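Local coordinates for protein L-iditol 2-dehydrogenase (Clostridium scindens, PDB 4OH1) that probably catalyses the zinc-dependent, NAD+-linked oxidation of polyols such as L-iditol to the corresponding ketose, at residues S121-R126 against M298-W303; I36-V41 against S139-I144; T160-S165 against V190-L195. All blocks are in the same frame, centred on the assembly; numbering follows the deposited sequence.

Contact 1: residues S121-R126 against M298-W303; sequences SNMGYR and MIQGAW
Met123 sends CG trans to its own nitrogen (chi1 -179°), heads toward Gln300 and bends at its next two torsions, which presents its methyl CE to the Gln300 amide. Gln300 answers with CG anti to its own carbonyl carbon (chi1 -73°) and an extended chain beyond, carrying the amide out to meet Met123 from the opposite direction. The contact joins the two halves of a medium-chain zinc dehydrogenase: residues 121-126 leave the four-cysteine zinc lobe, whose last ligand is Cys120, and residues 298-303 form the loop after strand 294-297, the outermost of the Rossmann sheet within this chain. Met123, present as selenomethionine, suits this place because its unbranched, flexible chain can bend twice and lay a methyl against the amide. CE is about equally near the amide oxygen and nitrogen, 3.5 Å from OE1 and 3.6 Å from NE2 of Gln300, raised out of the amide plane, while SE of Met123 lies farther back at 4.2 Å from OE1 of Gln300. On its other flank the amide reaches Tyr125, whose ring stands 71° from it. The side chains of Gln300 and Met123 both also touch Ala103 of strand 103-104, the partner of strand 124-125 in a two-stranded antiparallel sheet. Gln300 sits at the centre of a gamma turn, with positive phi, closed by a weak bond from Gly301 N to Ile299 O (2.9 Å), and the glycine that follows tolerates backbone angles hostile to a beta carbon. Trp290 of a neighbouring subunit packs on Tyr125, so the outer side of this junction meets the subunit interface. The amide nitrogen ends at the edge of the tyrosine ring, near its plane, with Gln300 NE2 3.7 Å from Tyr125 CE1.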
ATOM      1  N   SER A 121       2.101   2.693 -24.852  1.00 49.11           N
ATOM      2  CA  SER A 121       2.908   2.364 -26.071  1.00 54.25           C
ATOM      3  C   SER A 121       2.678   3.172 -27.326  1.00 52.51           C
ATOM      4  O   SER A 121       3.521   3.158 -28.190  1.00 53.55           O
ATOM      5  CB  SER A 121       2.644   0.933 -26.531  1.00 58.45           C
ATOM      6  OG  SER A 121       2.912   0.063 -25.493  1.00 61.16           O
ATOM      7  N   ASN A 122       1.489   3.734 -27.504  1.00 54.44           N
ATOM      8  CA  ASN A 122       1.193   4.564 -28.673  1.00 52.88           C
ATOM      9  C   ASN A 122       0.933   5.991 -28.237  1.00 51.03           C
ATOM     10  O   ASN A 122      -0.017   6.646 -28.685  1.00 49.70           O
ATOM     11  CB  ASN A 122      -0.027   4.053 -29.403  1.00 58.80           C
ATOM     12  CG  ASN A 122       0.090   2.612 -29.736  1.00 62.39           C
ATOM     13  OD1 ASN A 122      -0.769   1.807 -29.406  1.00 66.67           O
ATOM     14  ND2 ASN A 122       1.200   2.256 -30.322  1.00 65.65           N
HETATM   15  N   MSE A 123       1.801   6.465 -27.373  1.00 48.59           N
HETATM   16  CA  MSE A 123       1.598   7.734 -26.722  1.00 52.25           C
HETATM   17  C   MSE A 123       1.526   8.843 -27.769  1.00 52.27           C
HETATM   18  O   MSE A 123       2.331   8.868 -28.663  1.00 57.51           O
HETATM   19  CB  MSE A 123       2.760   7.980 -25.776  1.00 51.48           C
HETATM   20  CG  MSE A 123       2.627   9.294 -25.005  1.00 59.67           C
HETATM   21 SE   MSE A 123       1.308   9.162 -23.554  0.75 60.48          SE
HETATM   22  CE  MSE A 123       2.544   8.257 -22.289  1.00 58.42           C
ATOM     23  N   GLY A 124       0.541   9.720 -27.673  1.00 53.37           N
ATOM     24  CA  GLY A 124       0.463  10.933 -28.499  1.00 51.34           C
ATOM     25  C   GLY A 124       0.828  12.112 -27.605  1.00 53.72           C
ATOM     26  O   GLY A 124       0.632  12.038 -26.376  1.00 52.87           O
ATOM     27  N   TYR A 125       1.415  13.172 -28.190  1.00 52.47           N
ATOM     28  CA  TYR A 125       1.748  14.401 -27.461  1.00 51.22           C
ATOM     29  C   TYR A 125       1.232  15.606 -28.217  1.00 51.26           C
ATOM     30  O   TYR A 125       1.588  15.786 -29.353  1.00 54.28           O
ATOM     31  CB  TYR A 125       3.254  14.548 -27.300  1.00 52.51           C
ATOM     32  CG  TYR A 125       3.963  13.361 -26.672  1.00 54.41           C
ATOM     33  CD1 TYR A 125       4.112  13.276 -25.308  1.00 53.15           C
ATOM     34  CD2 TYR A 125       4.498  12.337 -27.453  1.00 56.43           C
ATOM     35  CE1 TYR A 125       4.759  12.203 -24.697  1.00 56.19           C
ATOM     36  CE2 TYR A 125       5.148  11.240 -26.853  1.00 60.03           C
ATOM     37  CZ  TYR A 125       5.280  11.200 -25.466  1.00 62.71           C
ATOM     38  OH  TYR A 125       5.924  10.166 -24.843  1.00 63.69           O
ATOM     39  N   ARG A 126       0.385  16.422 -27.608  1.00 50.01           N
ATOM     40  CA  ARG A 126      -0.127  17.612 -28.277  1.00 52.23           C
ATOM     41  C   ARG A 126       0.542  18.802 -27.594  1.00 51.72           C
ATOM     42  O   ARG A 126       0.184  19.164 -26.467  1.00 45.30           O
ATOM     43  CB  ARG A 126      -1.649  17.727 -28.171  1.00 59.18           C
ATOM     44  CG  ARG A 126      -2.441  16.464 -28.546  1.00 65.99           C
ATOM     45  CD  ARG A 126      -2.553  16.196 -30.065  1.00 71.98           C
ATOM     46  NE  ARG A 126      -3.157  17.309 -30.830  1.00 86.86           N
ATOM     47  CZ  ARG A 126      -4.456  17.477 -31.177  1.00 88.36           C
ATOM     48  NH1 ARG A 126      -5.441  16.634 -30.854  1.00 79.53           N
ATOM     49  NH2 ARG A 126      -4.789  18.550 -31.879  1.00 90.68           N
HETATM   50  N   MSE A 298      10.497   8.361 -11.943  1.00 49.40           N
HETATM   51  CA  MSE A 298       9.183   9.001 -12.089  1.00 50.84           C
HETATM   52  C   MSE A 298       9.034   9.520 -13.551  1.00 53.93           C
HETATM   53  O   MSE A 298       9.750  10.455 -13.963  1.00 51.43           O
HETATM   54  CB  MSE A 298       9.071  10.159 -11.080  1.00 57.39           C
HETATM   55  CG  MSE A 298       7.683  10.313 -10.406  1.00 59.29           C
HETATM   56 SE   MSE A 298       6.356  10.692 -11.753  0.75 82.59          SE
HETATM   57  CE  MSE A 298       6.917  12.572 -12.081  1.00 69.52           C
ATOM     58  N   ILE A 299       8.138   8.902 -14.331  1.00 54.74           N
ATOM     59  CA  ILE A 299       7.761   9.478 -15.651  1.00 59.53           C
ATOM     60  C   ILE A 299       6.272   9.878 -15.816  1.00 57.69           C
ATOM     61  O   ILE A 299       5.348   9.043 -15.806  1.00 50.31           O
ATOM     62  CB  ILE A 299       8.194   8.615 -16.892  1.00 61.87           C
ATOM     63  CG1 ILE A 299       7.964   9.464 -18.199  1.00 67.70           C
ATOM     64  CG2 ILE A 299       7.509   7.208 -16.860  1.00 59.62           C
ATOM     65  CD1 ILE A 299       8.964   9.327 -19.367  1.00 63.08           C
ATOM     66  N   GLN A 300       6.099  11.192 -15.971  1.00 56.00           N
ATOM     67  CA  GLN A 300       4.841  11.878 -16.345  1.00 59.18           C
ATOM     68  C   GLN A 300       3.825  11.974 -15.229  1.00 54.05           C
ATOM     69  O   GLN A 300       3.245  13.041 -15.061  1.00 57.47           O
ATOM     70  CB  GLN A 300       4.165  11.283 -17.593  1.00 57.60           C
ATOM     71  CG  GLN A 300       4.861  11.586 -18.897  1.00 60.37           C
ATOM     72  CD  GLN A 300       4.064  11.115 -20.117  1.00 62.33           C
ATOM     73  OE1 GLN A 300       2.841  10.900 -20.052  1.00 61.04           O
ATOM     74  NE2 GLN A 300       4.763  10.939 -21.227  1.00 61.62           N
ATOM     75  N   GLY A 301       3.615  10.895 -14.479  1.00 44.06           N
ATOM     76  CA  GLY A 301       2.454  10.814 -13.584  1.00 44.34           C
ATOM     77  C   GLY A 301       1.249  10.241 -14.377  1.00 49.00           C
ATOM     78  O   GLY A 301       1.220  10.287 -15.635  1.00 49.91           O
ATOM     79  N   ALA A 302       0.275   9.688 -13.661  1.00 42.45           N
ATOM     80  CA  ALA A 302      -0.918   9.088 -14.242  1.00 44.72           C
ATOM     81  C   ALA A 302      -2.107   9.392 -13.382  1.00 45.76           C
ATOM     82  O   ALA A 302      -2.012   9.220 -12.161  1.00 40.38           O
ATOM     83  CB  ALA A 302      -0.785   7.577 -14.276  1.00 44.62           C
ATOM     84  N   TRP A 303      -3.236   9.758 -14.000  1.00 38.93           N
ATOM     85  CA  TRP A 303      -4.455  10.026 -13.264  1.00 37.64           C
ATOM     86  C   TRP A 303      -4.349  11.137 -12.230  1.00 32.39           C
ATOM     87  O   TRP A 303      -5.031  11.084 -11.247  1.00 35.71           O
ATOM     88  CB  TRP A 303      -4.917   8.766 -12.538  1.00 39.90           C
ATOM     89  CG  TRP A 303      -4.913   7.542 -13.434  1.00 42.53           C
ATOM     90  CD1 TRP A 303      -4.263   6.378 -13.189  1.00 46.43           C
ATOM     91  CD2 TRP A 303      -5.603   7.358 -14.697  1.00 42.62           C
ATOM     92  NE1 TRP A 303      -4.488   5.487 -14.217  1.00 48.20           N
ATOM     93  CE2 TRP A 303      -5.322   6.057 -15.139  1.00 44.14           C
ATOM     94  CE3 TRP A 303      -6.432   8.163 -15.486  1.00 44.28           C
ATOM     95  CZ2 TRP A 303      -5.816   5.550 -16.343  1.00 45.96           C
ATOM     96  CZ3 TRP A 303      -6.903   7.658 -16.703  1.00 45.44           C
ATOM     97  CH2 TRP A 303      -6.598   6.371 -17.101  1.00 44.31           C
TER

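Contact 2: residues I36-V41 against S139-I144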
ATOM      1  N   ILE A  36     -11.832  19.329 -29.016  1.00 40.17           N
ATOM      2  CA  ILE A  36     -12.261  20.551 -28.373  1.00 39.30           C
ATOM      3  C   ILE A  36     -11.184  21.555 -28.674  1.00 42.49           C
ATOM      4  O   ILE A  36      -9.985  21.251 -28.557  1.00 42.19           O
ATOM      5  CB  ILE A  36     -12.338  20.358 -26.839  1.00 41.84           C
ATOM      6  CG1 ILE A  36     -13.350  19.272 -26.487  1.00 44.28           C
ATOM      7  CG2 ILE A  36     -12.730  21.633 -26.169  1.00 40.93           C
ATOM      8  CD1 ILE A  36     -13.601  19.152 -25.041  1.00 45.23           C
ATOM      9  N   ARG A  37     -11.585  22.767 -29.035  1.00 43.97           N
ATOM     10  CA  ARG A  37     -10.641  23.823 -29.223  1.00 41.67           C
ATOM     11  C   ARG A  37     -10.730  24.765 -28.039  1.00 40.58           C
ATOM     12  O   ARG A  37     -11.820  25.160 -27.601  1.00 39.19           O
ATOM     13  CB  ARG A  37     -10.909  24.568 -30.512  1.00 47.33           C
ATOM     14  CG  ARG A  37      -9.904  25.682 -30.727  1.00 52.60           C
ATOM     15  CD  ARG A  37     -10.546  26.848 -31.444  1.00 57.32           C
ATOM     16  NE  ARG A  37     -10.710  26.496 -32.803  1.00 55.36           N
ATOM     17  CZ  ARG A  37     -11.688  26.913 -33.605  1.00 58.52           C
ATOM     18  NH1 ARG A  37     -12.655  27.737 -33.213  1.00 57.51           N
ATOM     19  NH2 ARG A  37     -11.679  26.474 -34.839  1.00 54.08           N
ATOM     20  N   ILE A  38      -9.549  25.109 -27.534  1.00 36.88           N
ATOM     21  CA  ILE A  38      -9.375  25.993 -26.410  1.00 41.45           C
ATOM     22  C   ILE A  38      -8.882  27.301 -26.901  1.00 37.93           C
ATOM     23  O   ILE A  38      -7.955  27.375 -27.693  1.00 36.80           O
ATOM     24  CB  ILE A  38      -8.215  25.505 -25.405  1.00 45.82           C
ATOM     25  CG1 ILE A  38      -8.434  24.110 -24.920  1.00 51.37           C
ATOM     26  CG2 ILE A  38      -8.120  26.380 -24.203  1.00 50.50           C
ATOM     27  CD1 ILE A  38      -9.869  23.872 -24.631  1.00 56.01           C
ATOM     28  N   LYS A  39      -9.424  28.344 -26.348  1.00 38.69           N
ATOM     29  CA  LYS A  39      -8.789  29.600 -26.459  1.00 41.90           C
ATOM     30  C   LYS A  39      -7.845  29.692 -25.253  1.00 41.62           C
ATOM     31  O   LYS A  39      -8.307  29.724 -24.106  1.00 40.91           O
ATOM     32  CB  LYS A  39      -9.792  30.709 -26.357  1.00 45.72           C
ATOM     33  CG  LYS A  39      -9.188  31.984 -26.720  1.00 52.00           C
ATOM     34  CD  LYS A  39      -9.853  33.166 -26.108  1.00 59.69           C
ATOM     35  CE  LYS A  39      -9.258  34.392 -26.787  1.00 65.35           C
ATOM     36  NZ  LYS A  39      -9.746  35.598 -26.121  1.00 77.42           N
ATOM     37  N   VAL A  40      -6.546  29.823 -25.524  1.00 39.12           N
ATOM     38  CA  VAL A  40      -5.575  29.735 -24.463  1.00 38.33           C
ATOM     39  C   VAL A  40      -5.444  31.096 -23.836  1.00 38.57           C
ATOM     40  O   VAL A  40      -5.272  32.081 -24.518  1.00 35.84           O
ATOM     41  CB  VAL A  40      -4.249  29.230 -24.970  1.00 37.25           C
ATOM     42  CG1 VAL A  40      -3.274  29.037 -23.798  1.00 39.93           C
ATOM     43  CG2 VAL A  40      -4.436  27.895 -25.662  1.00 39.48           C
ATOM     44  N   VAL A  41      -5.528  31.134 -22.511  1.00 38.13           N
ATOM     45  CA  VAL A  41      -5.409  32.392 -21.776  1.00 38.39           C
ATOM     46  C   VAL A  41      -4.051  32.521 -21.051  1.00 37.40           C
ATOM     47  O   VAL A  41      -3.389  33.548 -21.142  1.00 37.93           O
ATOM     48  CB  VAL A  41      -6.587  32.546 -20.812  1.00 38.84           C
ATOM     49  CG1 VAL A  41      -6.405  33.799 -19.892  1.00 37.84           C
ATOM     50  CG2 VAL A  41      -7.857  32.592 -21.599  1.00 39.06           C
ATOM     51  N   SER A 139     -10.794  13.674 -23.979  1.00 36.19           N
ATOM     52  CA  SER A 139     -10.164  12.997 -22.899  1.00 37.63           C
ATOM     53  C   SER A 139      -9.014  13.791 -22.294  1.00 36.87           C
ATOM     54  O   SER A 139      -8.667  13.550 -21.172  1.00 33.48           O
ATOM     55  CB  SER A 139      -9.632  11.652 -23.339  1.00 41.18           C
ATOM     56  OG  SER A 139      -8.512  11.779 -24.226  1.00 41.76           O
ATOM     57  N   GLN A 140      -8.506  14.800 -22.990  1.00 37.82           N
ATOM     58  CA  GLN A 140      -7.404  15.599 -22.490  1.00 34.70           C
ATOM     59  C   GLN A 140      -7.880  16.825 -21.805  1.00 34.66           C
ATOM     60  O   GLN A 140      -7.065  17.556 -21.349  1.00 33.14           O
ATOM     61  CB  GLN A 140      -6.473  16.011 -23.641  1.00 35.16           C
ATOM     62  CG  GLN A 140      -5.901  14.803 -24.351  1.00 37.90           C
ATOM     63  CD  GLN A 140      -5.047  15.145 -25.557  1.00 40.86           C
ATOM     64  OE1 GLN A 140      -5.529  15.082 -26.688  1.00 42.88           O
ATOM     65  NE2 GLN A 140      -3.768  15.456 -25.331  1.00 38.88           N
ATOM     66  N   ILE A 141      -9.179  17.087 -21.741  1.00 34.57           N
ATOM     67  CA  ILE A 141      -9.642  18.398 -21.317  1.00 33.41           C
ATOM     68  C   ILE A 141     -10.327  18.302 -20.009  1.00 31.89           C
ATOM     69  O   ILE A 141     -11.232  17.490 -19.885  1.00 31.58           O
ATOM     70  CB  ILE A 141     -10.644  18.987 -22.349  1.00 36.27           C
ATOM     71  CG1 ILE A 141      -9.932  19.309 -23.648  1.00 38.86           C
ATOM     72  CG2 ILE A 141     -11.334  20.209 -21.825  1.00 37.63           C
ATOM     73  CD1 ILE A 141      -8.819  20.316 -23.538  1.00 41.18           C
ATOM     74  N   PHE A 142      -9.957  19.169 -19.059  1.00 31.39           N
ATOM     75  CA  PHE A 142     -10.445  19.060 -17.671  1.00 30.94           C
ATOM     76  C   PHE A 142     -11.056  20.340 -17.213  1.00 33.13           C
ATOM     77  O   PHE A 142     -10.431  21.358 -17.254  1.00 30.37           O
ATOM     78  CB  PHE A 142      -9.289  18.735 -16.669  1.00 32.35           C
ATOM     79  CG  PHE A 142      -8.717  17.356 -16.841  1.00 29.76           C
ATOM     80  CD1 PHE A 142      -7.739  17.113 -17.774  1.00 30.10           C
ATOM     81  CD2 PHE A 142      -9.252  16.306 -16.148  1.00 33.60           C
ATOM     82  CE1 PHE A 142      -7.253  15.808 -17.980  1.00 33.99           C
ATOM     83  CE2 PHE A 142      -8.776  14.995 -16.335  1.00 33.96           C
ATOM     84  CZ  PHE A 142      -7.757  14.765 -17.243  1.00 32.47           C
ATOM     85  N   PRO A 143     -12.264  20.300 -16.712  1.00 38.64           N
ATOM     86  CA  PRO A 143     -12.811  21.572 -16.255  1.00 41.57           C
ATOM     87  C   PRO A 143     -12.299  21.976 -14.881  1.00 37.29           C
ATOM     88  O   PRO A 143     -11.982  21.128 -14.039  1.00 39.28           O
ATOM     89  CB  PRO A 143     -14.319  21.316 -16.210  1.00 44.03           C
ATOM     90  CG  PRO A 143     -14.393  19.920 -15.866  1.00 46.13           C
ATOM     91  CD  PRO A 143     -13.255  19.237 -16.655  1.00 44.69           C
ATOM     92  N   ILE A 144     -12.273  23.274 -14.672  1.00 35.08           N
ATOM     93  CA  ILE A 144     -11.882  23.883 -13.414  1.00 36.08           C
ATOM     94  C   ILE A 144     -13.002  24.837 -12.943  1.00 36.67           C
ATOM     95  O   ILE A 144     -13.909  25.098 -13.674  1.00 37.95           O
ATOM     96  CB  ILE A 144     -10.546  24.601 -13.597  1.00 34.40           C
ATOM     97  CG1 ILE A 144     -10.694  25.807 -14.512  1.00 36.22           C
ATOM     98  CG2 ILE A 144      -9.505  23.629 -14.218  1.00 36.55           C
ATOM     99  CD1 ILE A 144      -9.358  26.487 -14.797  1.00 34.99           C
TER
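Ile141 meets Ile36 and Ile38 with different parts of one side chain. Its stem takes Ile36: CG1 of Ile141 lies 3.9 Å from CD1 of Ile36, and that same methyl is 4.0 Å from CB of Ile141, the two chains passing at a slant. Its end takes Ile38, where the two CD1 methyls, of Ile38 and Ile141, approach tip to tip at 3.9 Å. Two successive turns of Ile141 (chi1 -68°, chi2 -60°) fold CD1 round toward Ile38 and leave the flank of CG1 to Ile36. Being two apart in an extended strand, Ile36 and Ile38 present their side chains on the same face, and branched isoleucines suit it because each offers both a stiff stem and a slender tip.

Further out, Val98 of strand 97-100 touches both Ile38 and Ile141, Ile141 also touches Tyr136, and Phe92 lies on Ile36. Strand 35-44 is hydrogen-bonded to strands 75-83 and 133-137, while 141-143 pairs with 97-100; the isoleucines thus join non-adjacent strands of the curled sheet of the GroES-like domain from within. Arg113 of a neighbouring subunit donates to Ile141 O and makes a cation-pi contact with Phe142. The strands therefore meet purely through buried aliphatic carbon, so the contact rests on close fit and exclusion of water, while the buried charge of Arg37, between the two isoleucines in sequence but turned away from Ile141, is met by salt bridges to Asp81 and Glu30.

Contact 3: residues T160-S165 against V190-L195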
ATOM      1  N   THR A 160       0.901  18.231 -11.189  1.00 30.57           N
ATOM      2  CA  THR A 160       0.804  16.785 -11.277  1.00 28.08           C
ATOM      3  C   THR A 160       2.145  16.053 -11.168  1.00 30.47           C
ATOM      4  O   THR A 160       2.201  14.922 -10.699  1.00 27.73           O
ATOM      5  CB  THR A 160       0.147  16.280 -12.576  1.00 30.21           C
ATOM      6  OG1 THR A 160       0.992  16.576 -13.711  1.00 30.99           O
ATOM      7  CG2 THR A 160      -1.260  16.889 -12.788  1.00 30.28           C
ATOM      8  N   VAL A 161       3.197  16.623 -11.746  1.00 28.69           N
ATOM      9  CA  VAL A 161       4.506  16.062 -11.635  1.00 29.23           C
ATOM     10  C   VAL A 161       5.014  16.125 -10.187  1.00 29.47           C
ATOM     11  O   VAL A 161       5.574  15.197  -9.652  1.00 29.63           O
ATOM     12  CB  VAL A 161       5.494  16.811 -12.555  1.00 29.67           C
ATOM     13  CG1 VAL A 161       6.899  16.296 -12.316  1.00 30.80           C
ATOM     14  CG2 VAL A 161       5.143  16.584 -14.020  1.00 30.80           C
ATOM     15  N   ALA A 162       4.793  17.251  -9.547  1.00 30.27           N
ATOM     16  CA  ALA A 162       5.156  17.393  -8.188  1.00 28.36           C
ATOM     17  C   ALA A 162       4.359  16.454  -7.284  1.00 31.54           C
ATOM     18  O   ALA A 162       4.957  15.829  -6.376  1.00 29.01           O
ATOM     19  CB  ALA A 162       4.985  18.825  -7.780  1.00 29.96           C
ATOM     20  N   LEU A 163       3.051  16.319  -7.529  1.00 28.23           N
ATOM     21  CA  LEU A 163       2.237  15.404  -6.757  1.00 29.05           C
ATOM     22  C   LEU A 163       2.698  13.976  -6.918  1.00 30.06           C
ATOM     23  O   LEU A 163       2.749  13.249  -5.932  1.00 31.89           O
ATOM     24  CB  LEU A 163       0.744  15.483  -7.135  1.00 29.32           C
ATOM     25  CG  LEU A 163       0.011  16.684  -6.580  1.00 33.32           C
ATOM     26  CD1 LEU A 163      -1.206  16.974  -7.402  1.00 34.73           C
ATOM     27  CD2 LEU A 163      -0.431  16.452  -5.179  1.00 34.21           C
ATOM     28  N   SER A 164       3.023  13.551  -8.130  1.00 29.84           N
ATOM     29  CA  SER A 164       3.475  12.175  -8.329  1.00 34.28           C
ATOM     30  C   SER A 164       4.792  11.845  -7.650  1.00 30.95           C
ATOM     31  O   SER A 164       4.982  10.743  -7.190  1.00 28.25           O
ATOM     32  CB  SER A 164       3.706  11.868  -9.807  1.00 37.32           C
ATOM     33  OG  SER A 164       2.523  12.171 -10.487  1.00 45.15           O
ATOM     34  N   SER A 165       5.708  12.782  -7.706  1.00 27.16           N
ATOM     35  CA  SER A 165       6.994  12.658  -7.095  1.00 27.19           C
ATOM     36  C   SER A 165       6.838  12.633  -5.573  1.00 28.61           C
ATOM     37  O   SER A 165       7.418  11.785  -4.913  1.00 30.50           O
ATOM     38  CB  SER A 165       7.887  13.847  -7.538  1.00 31.11           C
ATOM     39  OG  SER A 165       8.098  13.735  -8.955  1.00 34.76           O
ATOM     40  N   VAL A 190       7.970  21.891  -1.863  1.00 27.33           N
ATOM     41  CA  VAL A 190       8.017  22.428  -0.520  1.00 28.31           C
ATOM     42  C   VAL A 190       6.580  22.519   0.018  1.00 29.21           C
ATOM     43  O   VAL A 190       6.269  22.046   1.134  1.00 30.53           O
ATOM     44  CB  VAL A 190       8.718  23.786  -0.414  1.00 27.51           C
ATOM     45  CG1 VAL A 190       8.477  24.421   0.921  1.00 31.42           C
ATOM     46  CG2 VAL A 190      10.234  23.635  -0.622  1.00 31.27           C
ATOM     47  N   GLN A 191       5.696  23.123  -0.757  1.00 30.01           N
ATOM     48  CA  GLN A 191       4.314  23.315  -0.326  1.00 27.74           C
ATOM     49  C   GLN A 191       3.611  21.989  -0.121  1.00 29.43           C
ATOM     50  O   GLN A 191       2.859  21.834   0.848  1.00 30.00           O
ATOM     51  CB  GLN A 191       3.552  24.206  -1.280  1.00 27.91           C
ATOM     52  CG  GLN A 191       4.083  25.655  -1.261  1.00 30.52           C
ATOM     53  CD  GLN A 191       3.177  26.674  -1.913  1.00 32.53           C
ATOM     54  OE1 GLN A 191       1.966  26.498  -1.940  1.00 33.06           O
ATOM     55  NE2 GLN A 191       3.754  27.786  -2.365  1.00 31.88           N
ATOM     56  N   LEU A 192       3.854  21.044  -1.017  1.00 27.05           N
ATOM     57  CA  LEU A 192       3.255  19.744  -0.918  1.00 29.02           C
ATOM     58  C   LEU A 192       3.824  18.915   0.201  1.00 30.34           C
ATOM     59  O   LEU A 192       3.089  18.073   0.753  1.00 32.70           O
ATOM     60  CB  LEU A 192       3.383  18.951  -2.228  1.00 28.08           C
ATOM     61  CG  LEU A 192       2.558  19.418  -3.413  1.00 29.65           C
ATOM     62  CD1 LEU A 192       2.934  18.621  -4.582  1.00 28.59           C
ATOM     63  CD2 LEU A 192       1.060  19.326  -3.162  1.00 31.52           C
ATOM     64  N   ALA A 193       5.104  19.103   0.523  1.00 31.43           N
ATOM     65  CA  ALA A 193       5.687  18.395   1.664  1.00 31.27           C
ATOM     66  C   ALA A 193       5.013  18.915   2.924  1.00 31.21           C
ATOM     67  O   ALA A 193       4.674  18.120   3.766  1.00 27.16           O
ATOM     68  CB  ALA A 193       7.178  18.561   1.765  1.00 31.33           C
ATOM     69  N   ARG A 194       4.746  20.223   3.029  1.00 29.24           N
ATOM     70  CA  ARG A 194       4.019  20.688   4.168  1.00 30.19           C
ATOM     71  C   ARG A 194       2.630  20.062   4.285  1.00 33.87           C
ATOM     72  O   ARG A 194       2.193  19.705   5.398  1.00 35.19           O
ATOM     73  CB  ARG A 194       3.825  22.191   4.125  1.00 33.38           C
ATOM     74  CG  ARG A 194       5.050  22.958   4.456  1.00 34.86           C
ATOM     75  CD  ARG A 194       5.065  23.211   5.953  1.00 37.10           C
ATOM     76  NE  ARG A 194       6.209  23.984   6.393  1.00 37.01           N
ATOM     77  CZ  ARG A 194       6.411  24.374   7.648  1.00 44.23           C
ATOM     78  NH1 ARG A 194       5.532  24.082   8.610  1.00 42.22           N
ATOM     79  NH2 ARG A 194       7.495  25.062   7.944  1.00 43.63           N
ATOM     80  N   LEU A 195       1.972  19.915   3.137  1.00 36.47           N
ATOM     81  CA  LEU A 195       0.576  19.457   3.065  1.00 37.72           C
ATOM     82  C   LEU A 195       0.529  17.957   3.081  1.00 37.80           C
ATOM     83  O   LEU A 195      -0.529  17.387   2.922  1.00 42.15           O
ATOM     84  CB  LEU A 195      -0.146  19.950   1.792  1.00 34.52           C
ATOM     85  CG  LEU A 195      -0.337  21.459   1.787  1.00 38.28           C
ATOM     86  CD1 LEU A 195      -0.573  21.927   0.382  1.00 41.00           C
ATOM     87  CD2 LEU A 195      -1.503  21.830   2.647  1.00 41.88           C
TER
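Apolar packing between Leu192 and the pair Ala162 and Leu163 carries this helix-helix contact. CD1 of Leu192 settles on the backbone of the other helix, 3.7 Å from both Ala162 C and Leu163 N, and 3.8 Å from Ala162 CB; alanine suits the spot because its single methyl lets a leucine come down onto the main chain. The other branch, CD2 of Leu192, meets CD2 of Leu163 at 3.8 Å, the two chains crossing at about a right angle. In Leu192, chi1 of -70° sends CG toward the other helix and chi2 of 174° sets the two methyls, one on the backbone and one on Leu163.

The side-chain hydrogen bonds made inside the segments lie in helix 156-168. Ser164 OG, which also meets Gln304, donates to Thr160 O (2.8 Å) and Ser165 OG to Val161 O (3.0 Å), so each carbonyl takes a hydroxyl besides its N-H; at Val161 O the two come from opposite faces of its plane.

Helix 184-194, which follows a turn with glycines consistent with a Rossmann dinucleotide-binding motif, rests Val190 and Ala193 on strand 200-205, while helix 156-168 leans through Thr160 and Leu163 on helix 305-311.

Overall arrangement
Contact 1 ties the zinc lobe to the Rossmann domain, contact 2 lies inside the GroES-like domain and contact 3 joins two helices, one of them of the Rossmann domain. Contacts 1 and 2 have centres 18 Å apart and touch through Arg126 CG and Gln140 NE2 (3.6 Å). Contacts 1 and 3, 19 Å apart at their centres, meet directly: Met298 SE lies 3.5 Å from Ser164 CB. Contacts 2 and 3 do not touch, their nearest atoms being about 8 Å apart. The side chain of Glu157, a ligand of the zinc site also formed by Cys46, His74 and Glu75, is about 7 Å from that of Gln300, about 9 Å from that of Ala162 and about 12 Å from that of Ile141.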